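Local coordinates for galactonate dehydratase (Zobellia galactanivorans, PDB 5OLC), which belongs to the enolase superfamily, pairing an N-terminal domain of the mandelate racemase/muconate lactonizing enzyme type with a C-terminal TIM-barrel domain, at residues Phe227-Ser232 / Asp237-Leu242; Met173-Gly176 / Gln181-Lys184; Pro276-Ala281 / Thr285-Ile290. All blocks are in the same frame, centred on the assembly; numbering follows the deposited sequence.

Contact 1 (Phe227-Ser232 / Asp237-Leu242)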
loop_
_atom_site.group_PDB
_atom_site.type_symbol
_atom_site.label_atom_id
_atom_site.label_comp_id
_atom_site.label_asym_id
_atom_site.label_seq_id
_atom_site.Cartn_x
_atom_site.Cartn_y
_atom_site.Cartn_z
ATOM N N PHE A 227 5.118 11.725 -26.083
ATOM C CA PHE A 227 4.994 10.413 -26.688
ATOM C C PHE A 227 3.556 9.927 -26.474
ATOM O O PHE A 227 3.147 9.629 -25.347
ATOM C CB PHE A 227 6.049 9.438 -26.122
ATOM C CG PHE A 227 6.259 8.120 -26.850
ATOM C CD1 PHE A 227 5.518 7.803 -27.986
ATOM C CD2 PHE A 227 7.189 7.192 -26.387
ATOM C CE1 PHE A 227 5.703 6.591 -28.643
ATOM C CE2 PHE A 227 7.380 5.978 -27.054
ATOM C CZ PHE A 227 6.630 5.684 -28.171
ATOM N N GLU A 228 2.787 9.895 -27.582
ATOM C CA GLU A 228 1.382 9.496 -27.638
ATOM C C GLU A 228 1.223 7.996 -27.808
ATOM O O GLU A 228 1.913 7.387 -28.628
ATOM C CB GLU A 228 0.637 10.264 -28.744
ATOM C CG GLU A 228 -0.850 10.419 -28.467
ATOM C CD GLU A 228 -1.633 11.186 -29.515
ATOM O OE1 GLU A 228 -1.397 12.407 -29.655
ATOM O OE2 GLU A 228 -2.515 10.578 -30.164
ATOM N N GLU A 229 0.305 7.415 -27.008
ATOM C CA GLU A 229 -0.026 5.986 -26.952
ATOM C C GLU A 229 1.244 5.075 -27.112
ATOM O O GLU A 229 1.321 4.299 -28.072
ATOM C CB GLU A 229 -1.151 5.665 -27.965
ATOM C CG GLU A 229 -2.510 6.235 -27.586
ATOM C CD GLU A 229 -3.359 5.402 -26.641
ATOM O OE1 GLU A 229 -3.802 4.304 -27.048
ATOM O OE2 GLU A 229 -3.653 5.887 -25.524
ATOM N N PRO A 230 2.270 5.201 -26.223
ATOM C CA PRO A 230 3.511 4.413 -26.399
ATOM C C PRO A 230 3.386 2.892 -26.291
ATOM O O PRO A 230 4.106 2.180 -26.987
ATOM C CB PRO A 230 4.427 4.967 -25.314
ATOM C CG PRO A 230 3.501 5.490 -24.275
ATOM C CD PRO A 230 2.384 6.088 -25.048
ATOM N N VAL A 231 2.521 2.400 -25.392
ATOM C CA VAL A 231 2.263 0.969 -25.198
ATOM C C VAL A 231 0.744 0.714 -25.245
ATOM O O VAL A 231 -0.026 1.654 -25.469
ATOM C CB VAL A 231 2.934 0.361 -23.929
ATOM C CG1 VAL A 231 4.460 0.470 -23.980
ATOM C CG2 VAL A 231 2.371 0.964 -22.641
ATOM N N SER A 232 0.320 -0.548 -25.043
ATOM C CA SER A 232 -1.082 -0.962 -25.027
ATOM C C SER A 232 -1.891 -0.136 -23.992
ATOM O O SER A 232 -1.412 0.024 -22.858
ATOM C CB SER A 232 -1.171 -2.447 -24.690
ATOM O OG SER A 232 -2.502 -2.871 -24.442
ATOM N N ASP A 237 0.959 -0.393 -16.027
ATOM C CA ASP A 237 2.263 -0.518 -15.376
ATOM C C ASP A 237 3.397 -0.156 -16.336
ATOM O O ASP A 237 4.417 0.372 -15.906
ATOM C CB ASP A 237 2.456 -1.921 -14.778
ATOM C CG ASP A 237 1.581 -2.267 -13.571
ATOM O OD1 ASP A 237 0.867 -1.362 -13.060
ATOM O OD2 ASP A 237 1.631 -3.435 -13.115
ATOM N N GLY A 238 3.180 -0.387 -17.627
ATOM C CA GLY A 238 4.136 -0.057 -18.676
ATOM C C GLY A 238 4.272 1.431 -18.875
ATOM O O GLY A 238 5.386 1.930 -19.000
ATOM N N TYR A 239 3.130 2.141 -18.893
ATOM C CA TYR A 239 3.024 3.598 -19.019
ATOM C C TYR A 239 3.798 4.245 -17.863
ATOM O O TYR A 239 4.750 4.991 -18.110
ATOM C CB TYR A 239 1.537 4.033 -18.971
ATOM C CG TYR A 239 0.849 4.151 -20.320
ATOM C CD1 TYR A 239 0.904 5.336 -21.051
ATOM C CD2 TYR A 239 0.069 3.115 -20.821
ATOM C CE1 TYR A 239 0.260 5.460 -22.281
ATOM C CE2 TYR A 239 -0.567 3.219 -22.061
ATOM C CZ TYR A 239 -0.470 4.398 -22.789
ATOM O OH TYR A 239 -1.098 4.519 -24.012
ATOM N N LYS A 240 3.425 3.889 -16.598
ATOM C CA LYS A 240 4.043 4.381 -15.360
ATOM C C LYS A 240 5.564 4.224 -15.360
ATOM O O LYS A 240 6.260 5.190 -15.041
ATOM C CB LYS A 240 3.429 3.719 -14.110
ATOM C CG LYS A 240 3.773 4.473 -12.822
ATOM C CD LYS A 240 3.148 3.870 -11.583
ATOM C CE LYS A 240 3.370 4.774 -10.392
ATOM N NZ LYS A 240 2.345 4.563 -9.336
ATOM N N ARG A 241 6.070 3.011 -15.719
ATOM C CA ARG A 241 7.506 2.688 -15.792
ATOM C C ARG A 241 8.202 3.567 -16.845
ATOM O O ARG A 241 9.271 4.115 -16.581
ATOM C CB ARG A 241 7.717 1.204 -16.152
ATOM C CG ARG A 241 7.703 0.180 -15.005
ATOM C CD ARG A 241 8.281 -1.188 -15.425
ATOM N NE ARG A 241 7.728 -1.685 -16.696
ATOM C CZ ARG A 241 6.775 -2.607 -16.814
ATOM N NH1 ARG A 241 6.259 -3.184 -15.732
ATOM N NH2 ARG A 241 6.337 -2.969 -18.015
ATOM N N LEU A 242 7.585 3.698 -18.032
ATOM C CA LEU A 242 8.108 4.486 -19.148
ATOM C C LEU A 242 8.277 5.942 -18.749
ATOM O O LEU A 242 9.309 6.546 -19.052
ATOM C CB LEU A 242 7.198 4.351 -20.373
ATOM C CG LEU A 242 7.718 4.923 -21.678
ATOM C CD1 LEU A 242 9.009 4.285 -22.092
ATOM C CD2 LEU A 242 6.751 4.702 -22.752
#
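Pro230 and Val231 pack against Tyr239 and Leu242 in a buried, mainly apolar contact that closes the loop leading from the C-terminal end of barrel strand 224-228 to the next helix, 236-245. The phenol of Tyr239 carries much of it, with Pro230 and Val231 approaching obliquely from the same side of the ring plane. The pyrrolidine ring of Pro230 crosses the tyrosine side chain at about a right angle, its CD lying 3.5 Å from Tyr239 CE1. Across the long axis of the phenol, Val231 CG2 approaches Tyr239 CD2 to 3.6 Å, the two side chains sliding past each other in opposite directions. With chi1 at -61°, CG1 of Val231 is anti to the carbonyl carbon, which leaves CG2 as the branch facing the ring and the Gly238 backbone. The carbonyl of Ser232 comes to the tyrosine edge, near its plane, with its O 3.4 Å from Tyr239 CE2.

The segments belong to a beta-alpha-beta unit of the barrel, completed by strand 250-252. Ile250 of that strand touches Pro230, Tyr239 and Leu242, while Ala212 of helix 209-219 packs on Val231 and Leu242.

At the phenol end, Tyr239 OH lies 3.3 Å from Glu229 OE2, the carboxylate turned 50° from the ring plane; that oxygen accepts a hydrogen bond from Gly253 N. One helical turn further along, Leu242 has CG anti to its backbone nitrogen (chi1 -170°), and its CD2 meets Pro230 CB at 3.5 Å. The same Pro230 CB sits over the centre of the Phe227 ring, 3.5 Å above its plane, whereas Leu242 CD2 stays 4.4 Å from Phe227 CD2.

Contact 2 (Met173-Gly176 / Gln181-Lys184)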
loop_
_atom_site.group_PDB
_atom_site.type_symbol
_atom_site.label_atom_id
_atom_site.label_comp_id
_atom_site.label_asym_id
_atom_site.label_seq_id
_atom_site.Cartn_x
_atom_site.Cartn_y
_atom_site.Cartn_z
ATOM N N MET A 173 3.972 13.443 -35.508
ATOM C CA MET A 173 4.375 12.407 -36.457
ATOM C C MET A 173 4.064 10.986 -35.972
ATOM O O MET A 173 4.110 10.716 -34.766
ATOM C CB MET A 173 5.856 12.565 -36.835
ATOM C CG MET A 173 6.811 12.415 -35.673
ATOM S SD MET A 173 8.521 12.333 -36.207
ATOM C CE MET A 173 8.527 10.713 -37.089
ATOM N N LYS A 174 3.744 10.081 -36.921
ATOM C CA LYS A 174 3.437 8.692 -36.599
ATOM C C LYS A 174 4.676 7.832 -36.664
ATOM O O LYS A 174 5.444 7.920 -37.623
ATOM C CB LYS A 174 2.324 8.132 -37.482
ATOM N N VAL A 175 4.899 7.051 -35.596
ATOM C CA VAL A 175 6.020 6.125 -35.424
ATOM C C VAL A 175 5.482 4.692 -35.210
ATOM O O VAL A 175 4.307 4.520 -34.868
ATOM C CB VAL A 175 7.021 6.575 -34.324
ATOM C CG1 VAL A 175 7.630 7.937 -34.639
ATOM C CG2 VAL A 175 6.397 6.565 -32.934
ATOM N N GLY A 176 6.334 3.697 -35.443
ATOM C CA GLY A 176 5.986 2.282 -35.336
ATOM C C GLY A 176 6.547 1.450 -36.472
ATOM O O GLY A 176 6.220 0.269 -36.599
ATOM N N GLN A 181 14.358 2.645 -37.639
ATOM C CA GLN A 181 13.727 3.317 -38.784
ATOM C C GLN A 181 13.141 4.674 -38.357
ATOM O O GLN A 181 13.279 5.663 -39.085
ATOM C CB GLN A 181 12.638 2.417 -39.401
ATOM C CG GLN A 181 11.965 2.994 -40.640
ATOM C CD GLN A 181 12.710 2.702 -41.916
ATOM O OE1 GLN A 181 13.626 3.433 -42.318
ATOM N NE2 GLN A 181 12.291 1.655 -42.614
ATOM N N ASP A 182 12.486 4.700 -37.178
ATOM C CA ASP A 182 11.872 5.885 -36.589
ATOM C C ASP A 182 12.935 6.900 -36.223
ATOM O O ASP A 182 12.854 8.020 -36.706
ATOM C CB ASP A 182 11.018 5.515 -35.365
ATOM C CG ASP A 182 9.801 4.662 -35.676
ATOM O OD1 ASP A 182 9.443 4.539 -36.869
ATOM O OD2 ASP A 182 9.191 4.144 -34.727
ATOM N N LEU A 183 13.966 6.495 -35.445
ATOM C CA LEU A 183 15.088 7.352 -35.037
ATOM C C LEU A 183 15.783 8.006 -36.247
ATOM O O LEU A 183 16.301 9.117 -36.128
ATOM C CB LEU A 183 16.105 6.544 -34.227
ATOM N N LYS A 184 15.746 7.328 -37.413
ATOM C CA LYS A 184 16.293 7.797 -38.684
ATOM C C LYS A 184 15.398 8.922 -39.244
ATOM O O LYS A 184 15.912 9.934 -39.733
ATOM C CB LYS A 184 16.388 6.605 -39.662
ATOM C CG LYS A 184 16.772 6.927 -41.104
ATOM C CD LYS A 184 16.154 5.888 -42.031
ATOM C CE LYS A 184 16.480 6.098 -43.486
ATOM N NZ LYS A 184 15.552 5.325 -44.355
#
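Asp182 OD2 is gripped by two groups, the backbone N-H of Gly176 and the hydroxyl of Tyr207. The Gly176 N to Asp182 OD2 bond is 3.0 Å long but bent, with an N-H...O angle of 137°; the nitrogen approaches on the syn side, 23° out of the carboxylate plane. The other oxygen, OD1, accepts from Leu177 N, so the carboxylate straddles two successive backbone N-H groups and its rotation is fixed. A chi1 of -65° sets CG of Asp182 beside its own backbone nitrogen and anti to the carbonyl carbon, extending the group from the helix toward the loop.

These partners tie the end of strand 170-174 to the beginning of helix 179-193, the first two elements of a beta-alpha-beta unit whose second strand is 198-202. Gly176, with a positive phi, lies in the turn between them. Val175 crosses Asp182 obliquely; its CB is 3.3 Å from Asp182 OD2, and its CG1 is 4.1 Å from Asp182 CG. The valine also packs on Ile186, Ile201 and Leu215, and Leu215 touches Asp182 as well. With Val175 and Leu215 packed against it, the buried carboxylate would probably be helped to stay ionised by the two backbone N-H donors and the nearby helix start.

Contact 3 (Pro276-Ala281 / Thr285-Ile290)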
loop_
_atom_site.group_PDB
_atom_site.type_symbol
_atom_site.label_atom_id
_atom_site.label_comp_id
_atom_site.label_asym_id
_atom_site.label_seq_id
_atom_site.Cartn_x
_atom_site.Cartn_y
_atom_site.Cartn_z
ATOM N N PRO A 276 -8.667 12.298 -24.073
ATOM C CA PRO A 276 -9.971 11.690 -24.420
ATOM C C PRO A 276 -10.512 12.234 -25.744
ATOM O O PRO A 276 -10.327 13.419 -26.039
ATOM C CB PRO A 276 -10.898 12.086 -23.257
ATOM C CG PRO A 276 -10.131 13.024 -22.412
ATOM C CD PRO A 276 -8.817 13.339 -23.038
ATOM N N ASP A 277 -11.164 11.381 -26.547
ATOM C CA ASP A 277 -11.789 11.846 -27.779
ATOM C C ASP A 277 -13.247 12.123 -27.420
ATOM O O ASP A 277 -13.934 11.238 -26.892
ATOM C CB ASP A 277 -11.673 10.810 -28.914
ATOM C CG ASP A 277 -12.067 11.336 -30.291
ATOM O OD1 ASP A 277 -13.263 11.678 -30.482
ATOM O OD2 ASP A 277 -11.190 11.371 -31.187
ATOM N N ILE A 278 -13.707 13.363 -27.668
ATOM C CA ILE A 278 -15.069 13.803 -27.331
ATOM C C ILE A 278 -16.107 12.863 -27.926
ATOM O O ILE A 278 -16.978 12.391 -27.203
ATOM C CB ILE A 278 -15.298 15.303 -27.684
ATOM C CG1 ILE A 278 -14.380 16.224 -26.823
ATOM C CG2 ILE A 278 -16.753 15.709 -27.507
ATOM C CD1 ILE A 278 -13.614 17.283 -27.569
ATOM N N CYS A 279 -15.907 12.491 -29.202
ATOM C CA CYS A 279 -16.746 11.630 -30.049
ATOM C C CYS A 279 -16.692 10.137 -29.675
ATOM O O CYS A 279 -17.412 9.323 -30.269
ATOM C CB CYS A 279 -16.399 11.858 -31.521
ATOM S SG CYS A 279 -16.678 13.561 -32.095
ATOM N N ALA A 280 -15.886 9.784 -28.671
ATOM C CA ALA A 280 -15.742 8.394 -28.239
ATOM C C ALA A 280 -15.980 8.180 -26.723
ATOM O O ALA A 280 -16.765 7.300 -26.356
ATOM C CB ALA A 280 -14.373 7.875 -28.640
ATOM N N ALA A 281 -15.334 9.019 -25.861
ATOM C CA ALA A 281 -15.326 8.937 -24.390
ATOM C C ALA A 281 -16.683 9.206 -23.658
ATOM O O ALA A 281 -16.830 8.843 -22.483
ATOM C CB ALA A 281 -14.244 9.855 -23.835
ATOM N N THR A 285 -20.411 16.368 -22.580
ATOM C CA THR A 285 -20.837 16.185 -21.198
ATOM C C THR A 285 -19.813 15.391 -20.457
ATOM O O THR A 285 -19.405 15.838 -19.407
ATOM C CB THR A 285 -22.211 15.502 -21.136
ATOM O OG1 THR A 285 -23.152 16.273 -21.879
ATOM C CG2 THR A 285 -22.699 15.243 -19.698
ATOM N N GLU A 286 -19.380 14.226 -20.974
ATOM C CA GLU A 286 -18.411 13.415 -20.236
ATOM C C GLU A 286 -17.013 13.935 -20.326
ATOM O O GLU A 286 -16.388 13.964 -19.281
ATOM C CB GLU A 286 -18.452 11.926 -20.559
ATOM C CG GLU A 286 -18.076 11.060 -19.359
ATOM C CD GLU A 286 -19.168 10.815 -18.330
ATOM O OE1 GLU A 286 -20.123 11.621 -18.251
ATOM O OE2 GLU A 286 -19.067 9.801 -17.600
ATOM N N VAL A 287 -16.513 14.396 -21.508
ATOM C CA VAL A 287 -15.154 14.966 -21.567
ATOM C C VAL A 287 -15.028 16.148 -20.606
ATOM O O VAL A 287 -13.966 16.317 -20.012
ATOM C CB VAL A 287 -14.639 15.272 -22.977
ATOM C CG1 VAL A 287 -13.269 15.948 -22.925
ATOM C CG2 VAL A 287 -14.553 13.987 -23.783
ATOM N N LYS A 288 -16.131 16.894 -20.359
ATOM C CA LYS A 288 -16.117 17.973 -19.347
ATOM C C LYS A 288 -15.956 17.371 -17.942
ATOM O O LYS A 288 -15.211 17.914 -17.129
ATOM C CB LYS A 288 -17.396 18.832 -19.391
ATOM C CG LYS A 288 -17.145 20.347 -19.476
ATOM C CD LYS A 288 -16.402 20.957 -18.273
ATOM C CE LYS A 288 -16.852 22.365 -17.976
ATOM N NZ LYS A 288 -15.924 23.049 -17.036
ATOM N N LYS A 289 -16.635 16.241 -17.668
ATOM C CA LYS A 289 -16.530 15.578 -16.362
ATOM C C LYS A 289 -15.123 14.999 -16.167
ATOM O O LYS A 289 -14.522 15.160 -15.096
ATOM C CB LYS A 289 -17.656 14.558 -16.151
ATOM C CG LYS A 289 -19.039 15.215 -16.068
ATOM C CD LYS A 289 -20.060 14.170 -15.596
ATOM C CE LYS A 289 -21.261 14.706 -14.857
ATOM N NZ LYS A 289 -22.095 15.534 -15.737
ATOM N N ILE A 290 -14.554 14.442 -17.256
ATOM C CA ILE A 290 -13.165 13.962 -17.332
ATOM C C ILE A 290 -12.214 15.182 -17.103
ATOM O O ILE A 290 -11.197 15.030 -16.440
ATOM C CB ILE A 290 -12.888 13.246 -18.688
ATOM C CG1 ILE A 290 -13.710 11.955 -18.803
ATOM C CG2 ILE A 290 -11.377 12.980 -18.898
ATOM C CD1 ILE A 290 -13.764 11.349 -20.233
#
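Ile278 and Val287 mark the closest backbone approach, their CA atoms 5.9 Å apart, where the short, weakly bonded helix 278-281 lies beside helix 283-296. Val287 CG2 points into the first segment, 3.6 Å from Ile278 CA, and also touches Ile278 CG1 and Ala281 CB. With CG1 anti to the backbone nitrogen (chi1 176°), CG2 is the branch left to make these contacts. One turn on, Ile290 uses both its arms: CG2 slides alongside Pro276 CG at 3.7 Å, and CD1 meets Ala281 CB at 3.9 Å.

Both segments follow barrel strand 273-274, and Phe262 of helix 258-267 packs on Pro276 and Ile290. Asp277 is the N-cap of the short helix, accepting a weak bond from Cys279 N through OD1, while OD2 is hydrogen-bonded to His304 ND1. Glu286 likewise sends its carboxylate away, to a salt bridge with Lys259. With polar ends bonded elsewhere, the two segments meet mainly through carbon surfaces, and their fit depends on shape rather than on directional bonds.

Overall arrangement
All three contacts are buried and lie in series along the C-terminal barrel domain; contacts 1 and 2 join a strand end and its turn to the following helix, whereas contact 3 sets a short helix against the next one. Contacts 1 and 2 reach the same sheet, with centres 16 Å apart, and Leu215 of helix 209-219 touches residues of both. Contact 3 lies nearer the middle of the chain, its centre 29 Å from that of contact 2. Their chemistry differs: contact 2 turns on a carboxylate clamping backbone N-H groups, contact 1 on an aromatic ring with a polar end, and contact 3 on aliphatic groups. Arg241, Lys288 and Lys289 reach residues of other subunits.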